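Local coordinates for protein malate dehydrogenase (Naegleria fowleri, PDB 6UM4) that probably interconverts malate and oxaloacetate, using a nicotinamide adenine dinucleotide as hydride carrier, at residues A[107-112]-A[178-183]; A[131-136]-A[141-146]; A[169-174]-A[206-211]; A[201-206]-A[234-239]. One frame throughout, in Å; residues are numbered along the deposited sequence.

Contact 1 of 4, residues A[107-112]-A[178-183]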
loop_
_atom_site.group_PDB
_atom_site.type_symbol
_atom_site.label_atom_id
_atom_site.label_comp_id
_atom_site.label_asym_id
_atom_site.label_seq_id
_atom_site.Cartn_x
_atom_site.Cartn_y
_atom_site.Cartn_z
ATOM N N GLY A 107 4.830 -8.299 -9.629
ATOM C CA GLY A 107 3.580 -8.938 -9.269
ATOM C C GLY A 107 2.658 -8.084 -8.412
ATOM O O GLY A 107 2.973 -6.967 -7.991
ATOM N N GLN A 108 1.479 -8.657 -8.137
ATOM C CA GLN A 108 0.441 -7.920 -7.417
ATOM C C GLN A 108 0.830 -7.695 -5.960
ATOM O O GLN A 108 0.625 -6.598 -5.418
ATOM C CB GLN A 108 -0.892 -8.656 -7.530
ATOM C CG GLN A 108 -1.518 -8.546 -8.913
ATOM C CD GLN A 108 -1.671 -7.106 -9.376
ATOM O OE1 GLN A 108 -2.156 -6.241 -8.637
ATOM N NE2 GLN A 108 -1.228 -6.835 -10.602
ATOM N N ILE A 109 1.443 -8.700 -5.327
ATOM C CA ILE A 109 1.930 -8.524 -3.963
ATOM C C ILE A 109 2.976 -7.413 -3.912
ATOM O O ILE A 109 2.936 -6.534 -3.038
ATOM C CB ILE A 109 2.489 -9.850 -3.417
ATOM C CG1 ILE A 109 1.353 -10.841 -3.090
ATOM C CG2 ILE A 109 3.363 -9.579 -2.222
ATOM C CD1 ILE A 109 1.878 -12.242 -2.713
ATOM N N ALA A 110 3.933 -7.433 -4.846
ATOM C CA ALA A 110 4.953 -6.380 -4.877
ATOM C C ALA A 110 4.335 -4.993 -5.033
ATOM O O ALA A 110 4.786 -4.030 -4.399
ATOM C CB ALA A 110 5.950 -6.633 -6.009
ATOM N N ASN A 111 3.299 -4.876 -5.867
ATOM C CA ASN A 111 2.669 -3.569 -6.100
ATOM C C ASN A 111 2.217 -2.911 -4.794
ATOM O O ASN A 111 2.304 -1.685 -4.655
ATOM C CB ASN A 111 1.498 -3.726 -7.075
ATOM C CG ASN A 111 0.718 -2.420 -7.295
ATOM O OD1 ASN A 111 -0.376 -2.236 -6.740
ATOM N ND2 ASN A 111 1.250 -1.540 -8.134
ATOM N N SER A 112 1.775 -3.707 -3.812
ATOM C CA SER A 112 1.441 -3.156 -2.502
ATOM C C SER A 112 2.642 -3.100 -1.572
ATOM O O SER A 112 2.758 -2.161 -0.775
ATOM C CB SER A 112 0.304 -3.956 -1.852
ATOM O OG SER A 112 -0.920 -3.740 -2.542
ATOM N N ILE A 178 13.190 -10.279 0.390
ATOM C CA ILE A 178 11.811 -10.747 0.443
ATOM C C ILE A 178 11.548 -11.485 -0.859
ATOM O O ILE A 178 11.638 -10.896 -1.945
ATOM C CB ILE A 178 10.806 -9.593 0.648
ATOM C CG1 ILE A 178 11.082 -8.910 1.987
ATOM C CG2 ILE A 178 9.360 -10.115 0.625
ATOM C CD1 ILE A 178 10.256 -7.680 2.224
ATOM N N LEU A 179 11.284 -12.782 -0.760
ATOM C CA LEU A 179 11.242 -13.651 -1.930
ATOM C C LEU A 179 9.794 -13.934 -2.278
ATOM O O LEU A 179 9.179 -14.845 -1.717
ATOM C CB LEU A 179 12.033 -14.927 -1.661
ATOM C CG LEU A 179 13.462 -14.566 -1.285
ATOM C CD1 LEU A 179 14.376 -15.767 -1.232
ATOM C CD2 LEU A 179 13.995 -13.504 -2.296
ATOM N N LEU A 180 9.257 -13.142 -3.221
ATOM C CA LEU A 180 7.897 -13.294 -3.717
ATOM C C LEU A 180 7.850 -14.166 -4.952
ATOM O O LEU A 180 6.833 -14.824 -5.208
ATOM C CB LEU A 180 7.290 -11.925 -4.058
ATOM C CG LEU A 180 7.361 -10.840 -2.987
ATOM C CD1 LEU A 180 6.857 -9.494 -3.539
ATOM C CD2 LEU A 180 6.530 -11.254 -1.781
ATOM N N GLY A 181 8.937 -14.186 -5.711
ATOM C CA GLY A 181 8.938 -14.853 -6.989
ATOM C C GLY A 181 9.067 -16.360 -6.866
ATOM O O GLY A 181 9.765 -16.892 -6.002
ATOM N N GLY A 182 8.403 -17.046 -7.784
ATOM C CA GLY A 182 8.447 -18.489 -7.819
ATOM C C GLY A 182 7.852 -18.980 -9.115
ATOM O O GLY A 182 7.633 -18.206 -10.051
ATOM N N LYS A 183 7.657 -20.289 -9.189
ATOM C CA LYS A 183 7.035 -20.879 -10.366
ATOM C C LYS A 183 5.631 -21.361 -10.027
ATOM O O LYS A 183 5.480 -22.297 -9.226
ATOM C CB LYS A 183 7.882 -22.030 -10.912
ATOM C CG LYS A 183 7.474 -22.490 -12.311
ATOM C CD LYS A 183 8.239 -23.740 -12.722
ATOM C CE LYS A 183 7.994 -24.104 -14.175
ATOM N NZ LYS A 183 8.922 -25.192 -14.607
#
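Asn111 N donates to Gly107 O at 3.0 Å and closes the first turn of helix 108-118, the turn whose Ile109 and Ala110 rest against Leu180. The site is the switch point of the Rossmann fold, where strands 98-102 and 176-179 lie side by side and their chains run on to opposite faces of the sheet; such a crevice is where dinucleotides usually bind. Gly107 is the N-cap of the helix that follows the glycine-rich turn, and Leu180 comes directly after strand 176-179. The contact itself is apolar. With chi1 at -73°, Ile109 carries CG2 anti to its own nitrogen and out toward Leu180, and the methyl settles between the two branches of that leucine: CD2 is 3.6 Å and CD1 3.7 Å from Ile109 CG2. The two side chains meet at a slant, touching through branches rather than along their lengths. Ala110 adds its CB, 3.9 Å from Leu180 CD1. Around this patch, Gly181 N is bonded to Ser103 OG at the end of the neighbouring strand, tying the start of the 180-183 loop to the sheet. Ile109 also leans on Ala335 of helix 332-348, and Asn111 packs on Ala333 of the second subunit, so the turn lies close to the dimer interface. Leu180 CD1 finishes the contact over the helix backbone, 3.8 Å from Ala110 N.

Contact 2 of 4, residues A[131-136]-A[141-146]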
loop_
_atom_site.group_PDB
_atom_site.type_symbol
_atom_site.label_atom_id
_atom_site.label_comp_id
_atom_site.label_asym_id
_atom_site.label_seq_id
_atom_site.Cartn_x
_atom_site.Cartn_y
_atom_site.Cartn_z
ATOM N N LEU A 131 16.340 -0.379 -2.928
ATOM C CA LEU A 131 15.587 -1.518 -3.431
ATOM C C LEU A 131 16.329 -2.125 -4.607
ATOM O O LEU A 131 16.683 -1.420 -5.556
ATOM C CB LEU A 131 14.183 -1.092 -3.853
ATOM C CG LEU A 131 13.200 -0.739 -2.737
ATOM C CD1 LEU A 131 11.905 -0.181 -3.330
ATOM C CD2 LEU A 131 12.935 -1.961 -1.921
ATOM N N ARG A 132 16.563 -3.425 -4.544
ATOM C CA ARG A 132 17.088 -4.176 -5.670
ATOM C C ARG A 132 15.980 -5.114 -6.113
ATOM O O ARG A 132 15.667 -6.088 -5.418
ATOM C CB ARG A 132 18.367 -4.921 -5.284
ATOM C CG ARG A 132 19.509 -3.973 -4.882
ATOM C CD ARG A 132 20.819 -4.730 -4.593
ATOM N NE ARG A 132 21.526 -5.100 -5.809
ATOM C CZ ARG A 132 22.357 -4.280 -6.461
ATOM N NH1 ARG A 132 22.428 -2.998 -6.115
ATOM N NH2 ARG A 132 22.996 -4.701 -7.550
ATOM N N LEU A 133 15.410 -4.826 -7.270
ATOM C CA LEU A 133 14.173 -5.437 -7.735
ATOM C C LEU A 133 14.495 -6.470 -8.799
ATOM O O LEU A 133 15.098 -6.134 -9.823
ATOM C CB LEU A 133 13.237 -4.373 -8.311
ATOM C CG LEU A 133 12.887 -3.232 -7.363
ATOM C CD1 LEU A 133 11.877 -2.287 -8.024
ATOM C CD2 LEU A 133 12.319 -3.832 -6.060
ATOM N N LEU A 134 14.057 -7.706 -8.578
ATOM C CA LEU A 134 14.365 -8.830 -9.451
ATOM C C LEU A 134 13.099 -9.326 -10.135
ATOM O O LEU A 134 12.047 -9.435 -9.503
ATOM C CB LEU A 134 14.996 -9.976 -8.647
ATOM C CG LEU A 134 15.177 -11.282 -9.409
ATOM C CD1 LEU A 134 16.150 -11.023 -10.538
ATOM C CD2 LEU A 134 15.686 -12.388 -8.511
ATOM N N GLU A 135 13.200 -9.617 -11.426
ATOM C CA GLU A 135 12.086 -10.178 -12.174
ATOM C C GLU A 135 12.636 -11.133 -13.221
ATOM O O GLU A 135 13.844 -11.197 -13.462
ATOM C CB GLU A 135 11.229 -9.075 -12.842
ATOM C CG GLU A 135 9.896 -8.777 -12.167
ATOM C CD GLU A 135 8.943 -9.989 -12.104
ATOM O OE1 GLU A 135 9.118 -10.955 -12.886
ATOM O OE2 GLU A 135 8.021 -9.982 -11.256
ATOM N N ARG A 136 11.728 -11.864 -13.860
ATOM C CA ARG A 136 12.091 -12.695 -14.987
ATOM C C ARG A 136 12.536 -11.817 -16.155
ATOM O O ARG A 136 12.164 -10.643 -16.235
ATOM C CB ARG A 136 10.909 -13.571 -15.394
ATOM C CG ARG A 136 10.661 -14.743 -14.444
ATOM C CD ARG A 136 9.553 -15.660 -14.952
ATOM N NE ARG A 136 8.959 -16.447 -13.870
ATOM C CZ ARG A 136 9.311 -17.692 -13.552
ATOM N NH1 ARG A 136 10.262 -18.316 -14.240
ATOM N NH2 ARG A 136 8.706 -18.319 -12.544
ATOM N N LYS A 141 10.685 -4.843 -19.133
ATOM C CA LYS A 141 10.045 -3.616 -19.606
ATOM C C LYS A 141 8.987 -3.148 -18.621
ATOM O O LYS A 141 8.924 -1.961 -18.290
ATOM C CB LYS A 141 9.431 -3.818 -20.992
ATOM N N ALA A 142 8.177 -4.078 -18.098
ATOM C CA ALA A 142 7.183 -3.712 -17.096
ATOM C C ALA A 142 7.831 -3.277 -15.786
ATOM O O ALA A 142 7.298 -2.401 -15.089
ATOM C CB ALA A 142 6.229 -4.882 -16.845
ATOM N N LEU A 143 8.972 -3.874 -15.428
ATOM C CA LEU A 143 9.632 -3.498 -14.184
ATOM C C LEU A 143 10.080 -2.042 -14.204
ATOM O O LEU A 143 10.015 -1.361 -13.172
ATOM C CB LEU A 143 10.839 -4.407 -13.943
ATOM C CG LEU A 143 11.515 -4.258 -12.584
ATOM C CD1 LEU A 143 10.538 -4.597 -11.450
ATOM C CD2 LEU A 143 12.740 -5.145 -12.526
ATOM N N GLU A 144 10.480 -1.530 -15.370
ATOM C CA GLU A 144 10.770 -0.100 -15.485
ATOM C C GLU A 144 9.564 0.733 -15.066
ATOM O O GLU A 144 9.717 1.832 -14.522
ATOM C CB GLU A 144 11.185 0.252 -16.910
ATOM C CG GLU A 144 12.316 -0.580 -17.456
ATOM C CD GLU A 144 13.666 0.089 -17.321
ATOM O OE1 GLU A 144 13.883 0.813 -16.323
ATOM O OE2 GLU A 144 14.518 -0.128 -18.215
ATOM N N GLY A 145 8.355 0.250 -15.365
ATOM C CA GLY A 145 7.158 0.934 -14.894
ATOM C C GLY A 145 7.050 0.941 -13.381
ATOM O O GLY A 145 6.547 1.897 -12.780
ATOM N N VAL A 146 7.469 -0.151 -12.745
ATOM C CA VAL A 146 7.457 -0.195 -11.290
ATOM C C VAL A 146 8.366 0.887 -10.733
ATOM O O VAL A 146 8.022 1.577 -9.767
ATOM C CB VAL A 146 7.866 -1.602 -10.799
ATOM C CG1 VAL A 146 8.016 -1.630 -9.273
ATOM C CG2 VAL A 146 6.820 -2.625 -11.242
#
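In the beta-alpha-beta unit formed by strand 129-134, helix 140-151 and strand 158-164, Leu133 and Glu135 face Leu143 of the helix, and Leu133 also meets Val146. Leu143 does most of the touching. Its chi1 of -172° places CG anti to the backbone nitrogen and points both methyls at the strand end, with CD1 4.1 Å from Leu133 CB and CD2 3.7 Å from Leu133 O. Glu135 CB stands 4.2 Å from the same CD2. One helical turn on, Val146 CG1 meets Leu133 CD1 at 4.1 Å, the two side chains lying aslant. Leu114 of helix 108-118 borders both Leu133 and Val146, and Ala105 touches Leu133 and Leu143. The carboxylate of Glu135 turns away from the helix and is held at both oxygens: OE1 accepts Arg136 N (2.9 Å, 155°) on its anti side, 27° out of the carboxylate plane, while OE2 accepts Cys106 N of the glycine-rich turn. That pairing fixes the rotation of the acid beside the turn. An acidic residue at the end of the second strand is a hallmark of NAD-binding Rossmann folds, where it commonly receives the adenosine ribose hydroxyls.

Contact 3 of 4, residues A[169-174]-A[206-211]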
loop_
_atom_site.group_PDB
_atom_site.type_symbol
_atom_site.label_atom_id
_atom_site.label_comp_id
_atom_site.label_asym_id
_atom_site.label_seq_id
_atom_site.Cartn_x
_atom_site.Cartn_y
_atom_site.Cartn_z
ATOM N N ASP A 169 23.216 -10.353 -9.551
ATOM C CA ASP A 169 23.212 -8.899 -9.351
ATOM C C ASP A 169 22.231 -8.487 -8.255
ATOM O O ASP A 169 22.539 -7.602 -7.443
ATOM C CB ASP A 169 22.899 -8.139 -10.655
ATOM C CG ASP A 169 24.038 -8.206 -11.701
ATOM O OD1 ASP A 169 25.220 -8.397 -11.330
ATOM O OD2 ASP A 169 23.758 -8.015 -12.910
ATOM N N ALA A 170 21.061 -9.131 -8.206
ATOM C CA ALA A 170 19.994 -8.704 -7.301
ATOM C C ALA A 170 20.438 -8.716 -5.840
ATOM O O ALA A 170 20.203 -7.750 -5.104
ATOM C CB ALA A 170 18.761 -9.593 -7.497
ATOM N N PHE A 171 21.105 -9.786 -5.406
ATOM C CA PHE A 171 21.405 -9.965 -3.990
ATOM C C PHE A 171 22.704 -9.321 -3.538
ATOM O O PHE A 171 22.987 -9.347 -2.335
ATOM C CB PHE A 171 21.467 -11.449 -3.640
ATOM C CG PHE A 171 20.156 -12.150 -3.769
ATOM C CD1 PHE A 171 19.112 -11.842 -2.918
ATOM C CD2 PHE A 171 19.958 -13.100 -4.756
ATOM C CE1 PHE A 171 17.895 -12.494 -3.031
ATOM C CE2 PHE A 171 18.745 -13.756 -4.881
ATOM C CZ PHE A 171 17.708 -13.445 -4.018
ATOM N N ARG A 172 23.494 -8.756 -4.456
ATOM C CA ARG A 172 24.710 -8.043 -4.081
ATOM C C ARG A 172 24.403 -7.016 -3.000
ATOM O O ARG A 172 23.551 -6.134 -3.179
ATOM C CB ARG A 172 25.353 -7.363 -5.311
ATOM C CG ARG A 172 26.569 -6.464 -4.959
ATOM C CD ARG A 172 27.342 -5.925 -6.175
ATOM N NE ARG A 172 27.645 -6.981 -7.131
ATOM C CZ ARG A 172 27.008 -7.135 -8.285
ATOM N NH1 ARG A 172 26.056 -6.283 -8.640
ATOM N NH2 ARG A 172 27.313 -8.147 -9.078
ATOM N N GLY A 173 25.096 -7.152 -1.872
ATOM C CA GLY A 173 24.972 -6.236 -0.759
ATOM C C GLY A 173 23.639 -6.254 -0.044
ATOM O O GLY A 173 23.336 -5.313 0.691
ATOM N N ALA A 174 22.853 -7.318 -0.190
ATOM C CA ALA A 174 21.540 -7.347 0.441
ATOM C C ALA A 174 21.672 -7.443 1.954
ATOM O O ALA A 174 22.454 -8.248 2.474
ATOM C CB ALA A 174 20.717 -8.514 -0.097
ATOM N N GLY A 206 19.322 -19.326 -2.834
ATOM C CA GLY A 206 20.165 -19.518 -1.666
ATOM C C GLY A 206 21.643 -19.453 -2.016
ATOM O O GLY A 206 22.452 -18.897 -1.265
ATOM N N GLU A 207 22.015 -20.032 -3.160
ATOM C CA GLU A 207 23.398 -19.974 -3.618
ATOM C C GLU A 207 23.818 -18.532 -3.868
ATOM O O GLU A 207 24.909 -18.109 -3.466
ATOM C CB GLU A 207 23.560 -20.823 -4.885
ATOM C CG GLU A 207 23.623 -22.328 -4.626
ATOM C CD GLU A 207 23.507 -23.165 -5.891
ATOM O OE1 GLU A 207 23.136 -22.618 -6.952
ATOM O OE2 GLU A 207 23.759 -24.386 -5.815
ATOM N N ALA A 208 22.958 -17.760 -4.532
ATOM C CA ALA A 208 23.282 -16.359 -4.806
ATOM C C ALA A 208 23.315 -15.550 -3.516
ATOM O O ALA A 208 24.204 -14.711 -3.327
ATOM C CB ALA A 208 22.265 -15.765 -5.787
ATOM N N LEU A 209 22.345 -15.794 -2.623
ATOM C CA LEU A 209 22.309 -15.113 -1.332
ATOM C C LEU A 209 23.588 -15.371 -0.557
ATOM O O LEU A 209 24.213 -14.441 -0.033
ATOM C CB LEU A 209 21.087 -15.572 -0.517
ATOM C CG LEU A 209 19.726 -14.866 -0.660
ATOM C CD1 LEU A 209 18.565 -15.738 -0.137
ATOM C CD2 LEU A 209 19.704 -13.509 0.044
ATOM N N ASN A 210 23.997 -16.641 -0.481
ATOM C CA ASN A 210 25.171 -16.981 0.300
ATOM C C ASN A 210 26.389 -16.255 -0.238
ATOM O O ASN A 210 27.207 -15.745 0.534
ATOM C CB ASN A 210 25.395 -18.497 0.296
ATOM C CG ASN A 210 26.277 -18.947 1.435
ATOM O OD1 ASN A 210 25.813 -19.083 2.559
ATOM N ND2 ASN A 210 27.560 -19.173 1.154
ATOM N N LYS A 211 26.490 -16.156 -1.560
ATOM C CA LYS A 211 27.643 -15.530 -2.197
ATOM C C LYS A 211 27.614 -14.004 -2.115
ATOM O O LYS A 211 28.635 -13.384 -1.810
ATOM C CB LYS A 211 27.704 -15.974 -3.654
ATOM C CG LYS A 211 28.690 -15.239 -4.495
ATOM C CD LYS A 211 28.498 -15.605 -5.949
ATOM C CE LYS A 211 29.424 -14.782 -6.841
ATOM N NZ LYS A 211 28.908 -14.774 -8.232
#
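Phe171 lies against the 206-211 part of helix 191-212, its ring meeting Ala208 and Leu209. Gly206 comes first, its carbonyl oxygen taken up by Asn210 N at 2.8 Å in the regular bonding of the helix. Ala208 then brings its CB obliquely to the ring, 3.7 Å from Phe171 CD2. Leu209 follows and covers one face. Its CG stands 3.9 Å from the ring centroid, 17° off the normal, a CH-pi contact displaced toward the CD1-CE1 rim, and its CD2 comes to 3.5 Å from Phe171 CD1. The ring is presented to the helix because Phe171 has CG anti to its carbonyl carbon (chi1 -66°), and it is gripped at two places by successive residues of one helical turn. Asn210 faces elsewhere, its OD1 accepting Asp239 N. Lys211 reaches back with NZ to Asn168 OD1, keeping 6.9 Å from Arg172 NH2. That guanidinium instead forms a salt bridge: Asp169 OD1 offers its anti lone pair and lies near the guanidinium plane, 3.1 Å from Arg172 NH2 (159°). The chain after Phe171 reverses in a type II beta turn, closed by Ala174 N to Phe171 O at 3.0 Å, with Gly173 at its positive-phi position. The segment 169-174 thus rests through Phe171 on helix 191-212, while Phe171 also reaches Ala177 and Leu179 of strand 176-179, Leu209 touches Ala177 too, and backbone bonds of Gly173 with Gln212 and Ala174 with Asn214 tie the turn to the end of the long helix and to the chain just after it.

Contact 4 of 4, residues A[201-206]-A[234-239]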
loop_
_atom_site.group_PDB
_atom_site.type_symbol
_atom_site.label_atom_id
_atom_site.label_comp_id
_atom_site.label_asym_id
_atom_site.label_seq_id
_atom_site.Cartn_x
_atom_site.Cartn_y
_atom_site.Cartn_z
ATOM N N ILE A 201 14.448 -23.211 -8.056
ATOM C CA ILE A 201 14.544 -21.752 -7.999
ATOM C C ILE A 201 15.213 -21.310 -6.701
ATOM O O ILE A 201 16.073 -20.421 -6.695
ATOM C CB ILE A 201 13.152 -21.100 -8.157
ATOM C CG1 ILE A 201 12.603 -21.267 -9.574
ATOM C CG2 ILE A 201 13.167 -19.640 -7.753
ATOM C CD1 ILE A 201 11.156 -20.867 -9.684
ATOM N N PHE A 202 14.796 -21.887 -5.573
ATOM C CA PHE A 202 15.317 -21.421 -4.295
ATOM C C PHE A 202 16.672 -22.029 -3.955
ATOM O O PHE A 202 17.405 -21.459 -3.145
ATOM C CB PHE A 202 14.276 -21.655 -3.192
ATOM C CG PHE A 202 13.150 -20.672 -3.277
ATOM C CD1 PHE A 202 13.262 -19.424 -2.677
ATOM C CD2 PHE A 202 12.044 -20.944 -4.046
ATOM C CE1 PHE A 202 12.265 -18.497 -2.787
ATOM C CE2 PHE A 202 11.042 -20.016 -4.175
ATOM C CZ PHE A 202 11.150 -18.783 -3.546
ATOM N N LYS A 203 17.039 -23.141 -4.576
ATOM C CA LYS A 203 18.426 -23.578 -4.483
ATOM C C LYS A 203 19.336 -22.538 -5.115
ATOM O O LYS A 203 20.342 -22.127 -4.524
ATOM C CB LYS A 203 18.595 -24.933 -5.164
ATOM C CG LYS A 203 20.039 -25.316 -5.423
ATOM C CD LYS A 203 20.130 -26.608 -6.209
ATOM C CE LYS A 203 21.569 -27.116 -6.272
ATOM N NZ LYS A 203 21.716 -28.057 -7.412
ATOM N N ALA A 204 18.955 -22.064 -6.302
ATOM C CA ALA A 204 19.740 -21.056 -7.002
ATOM C C ALA A 204 19.793 -19.753 -6.218
ATOM O O ALA A 204 20.828 -19.077 -6.192
ATOM C CB ALA A 204 19.156 -20.822 -8.393
ATOM N N GLN A 205 18.689 -19.377 -5.573
ATOM C CA GLN A 205 18.691 -18.100 -4.863
ATOM C C GLN A 205 19.427 -18.194 -3.534
ATOM O O GLN A 205 20.118 -17.251 -3.141
ATOM C CB GLN A 205 17.256 -17.588 -4.683
ATOM C CG GLN A 205 16.624 -17.246 -6.022
ATOM C CD GLN A 205 15.282 -16.553 -5.904
ATOM O OE1 GLN A 205 14.754 -16.376 -4.805
ATOM N NE2 GLN A 205 14.723 -16.158 -7.042
ATOM N N GLY A 206 19.322 -19.326 -2.834
ATOM C CA GLY A 206 20.165 -19.518 -1.666
ATOM C C GLY A 206 21.643 -19.453 -2.016
ATOM O O GLY A 206 22.452 -18.897 -1.265
ATOM N N SER A 234 17.949 -22.286 2.669
ATOM C CA SER A 234 18.907 -22.400 3.755
ATOM C C SER A 234 19.888 -23.535 3.517
ATOM O O SER A 234 21.079 -23.397 3.804
ATOM C CB SER A 234 18.153 -22.602 5.073
ATOM O OG SER A 234 19.034 -22.707 6.180
ATOM N N ALA A 235 19.402 -24.671 3.001
ATOM C CA ALA A 235 20.282 -25.814 2.765
ATOM C C ALA A 235 21.373 -25.480 1.768
ATOM O O ALA A 235 22.436 -26.105 1.778
ATOM C CB ALA A 235 19.490 -27.009 2.250
ATOM N N ASN A 236 21.115 -24.519 0.890
ATOM C CA ASN A 236 22.056 -24.103 -0.140
ATOM C C ASN A 236 22.724 -22.784 0.203
ATOM O O ASN A 236 23.287 -22.122 -0.681
ATOM C CB ASN A 236 21.341 -24.016 -1.485
ATOM C CG ASN A 236 20.926 -25.379 -2.000
ATOM O OD1 ASN A 236 21.734 -26.098 -2.593
ATOM N ND2 ASN A 236 19.682 -25.768 -1.727
ATOM N N ALA A 237 22.675 -22.393 1.474
ATOM C CA ALA A 237 23.316 -21.169 1.942
ATOM C C ALA A 237 24.029 -21.470 3.245
ATOM O O ALA A 237 23.638 -20.987 4.310
ATOM C CB ALA A 237 22.287 -20.049 2.116
ATOM N N PRO A 238 25.120 -22.246 3.185
ATOM C CA PRO A 238 25.730 -22.771 4.424
ATOM C C PRO A 238 26.314 -21.707 5.340
ATOM O O PRO A 238 26.518 -21.982 6.527
ATOM C CB PRO A 238 26.817 -23.721 3.901
ATOM C CG PRO A 238 27.123 -23.251 2.520
ATOM C CD PRO A 238 25.803 -22.741 1.977
ATOM N N ASP A 239 26.606 -20.509 4.839
ATOM C CA ASP A 239 27.162 -19.459 5.684
ATOM C C ASP A 239 26.096 -18.516 6.237
ATOM O O ASP A 239 26.426 -17.577 6.972
ATOM C CB ASP A 239 28.227 -18.681 4.917
ATOM C CG ASP A 239 29.382 -19.560 4.517
ATOM O OD1 ASP A 239 30.090 -20.060 5.421
ATOM O OD2 ASP A 239 29.553 -19.798 3.306
#
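Lys203 sets its CG anti to the backbone nitrogen (chi1 166°) and runs extended beyond it, while Asn236 folds its amide beside its own nitrogen (chi1 -68°); the two side chains therefore cross, with the lysine's methylenes over the amide. Lys203 CG lies 3.4 Å from Asn236 OD1, and Lys203 CB 3.7 Å from Asn236 ND2, so it is the aliphatic stem that does the touching. The amide nitrogen is bonded to Ile232 O of the preceding helical turn and to Leu417 O near the modelled C-terminus; these two acceptors fix how the group is turned. Asn236 is where the chain leaves the helical course of 226-235, and Ala237 N donates back to Ser234 O at 3.0 Å. Across from this exit, helix 191-212 offers Gly206, which has no side chain to hold the two backbones apart, and its CA comes to 5.1 Å from that of Ala237. Gly206 O sits 3.6 Å from Ala237 CB and 3.4 Å from Asn236 O. The contact thus joins two successive helices of the Rossmann domain at the point where the second one ends. Since Gly206 O and Asn236 O are both acceptors, their closeness adds no bond and would, if anything, be mildly unfavourable; cohesion between the segments probably rests on van der Waals packing, and the polar hold on Asn236 on its two outside carbonyls.

All four contacts belong to the NAD-binding domain and are mainly apolar, but they lie at different depths and on different sides of its sheet. Contacts 2, 3 and 4 are buried, whereas contact 1 is only partly so; contacts 1 and 2 both reach the second subunit, contacts 3 and 4 do not. Contact 1 sets helix 108-118 against the end of strand 176-179, contact 2 helix 140-151 against strand 129-134, in the same parallel sheet. Contacts 3 and 4 share helix 191-212 and Gly206, one resting an aromatic ring on the helix, the other bringing the end of helix 226-235 close at Gly206. A probable hydrogen bond from Arg132 NH2 to Asp169 O links contacts 2 and 3.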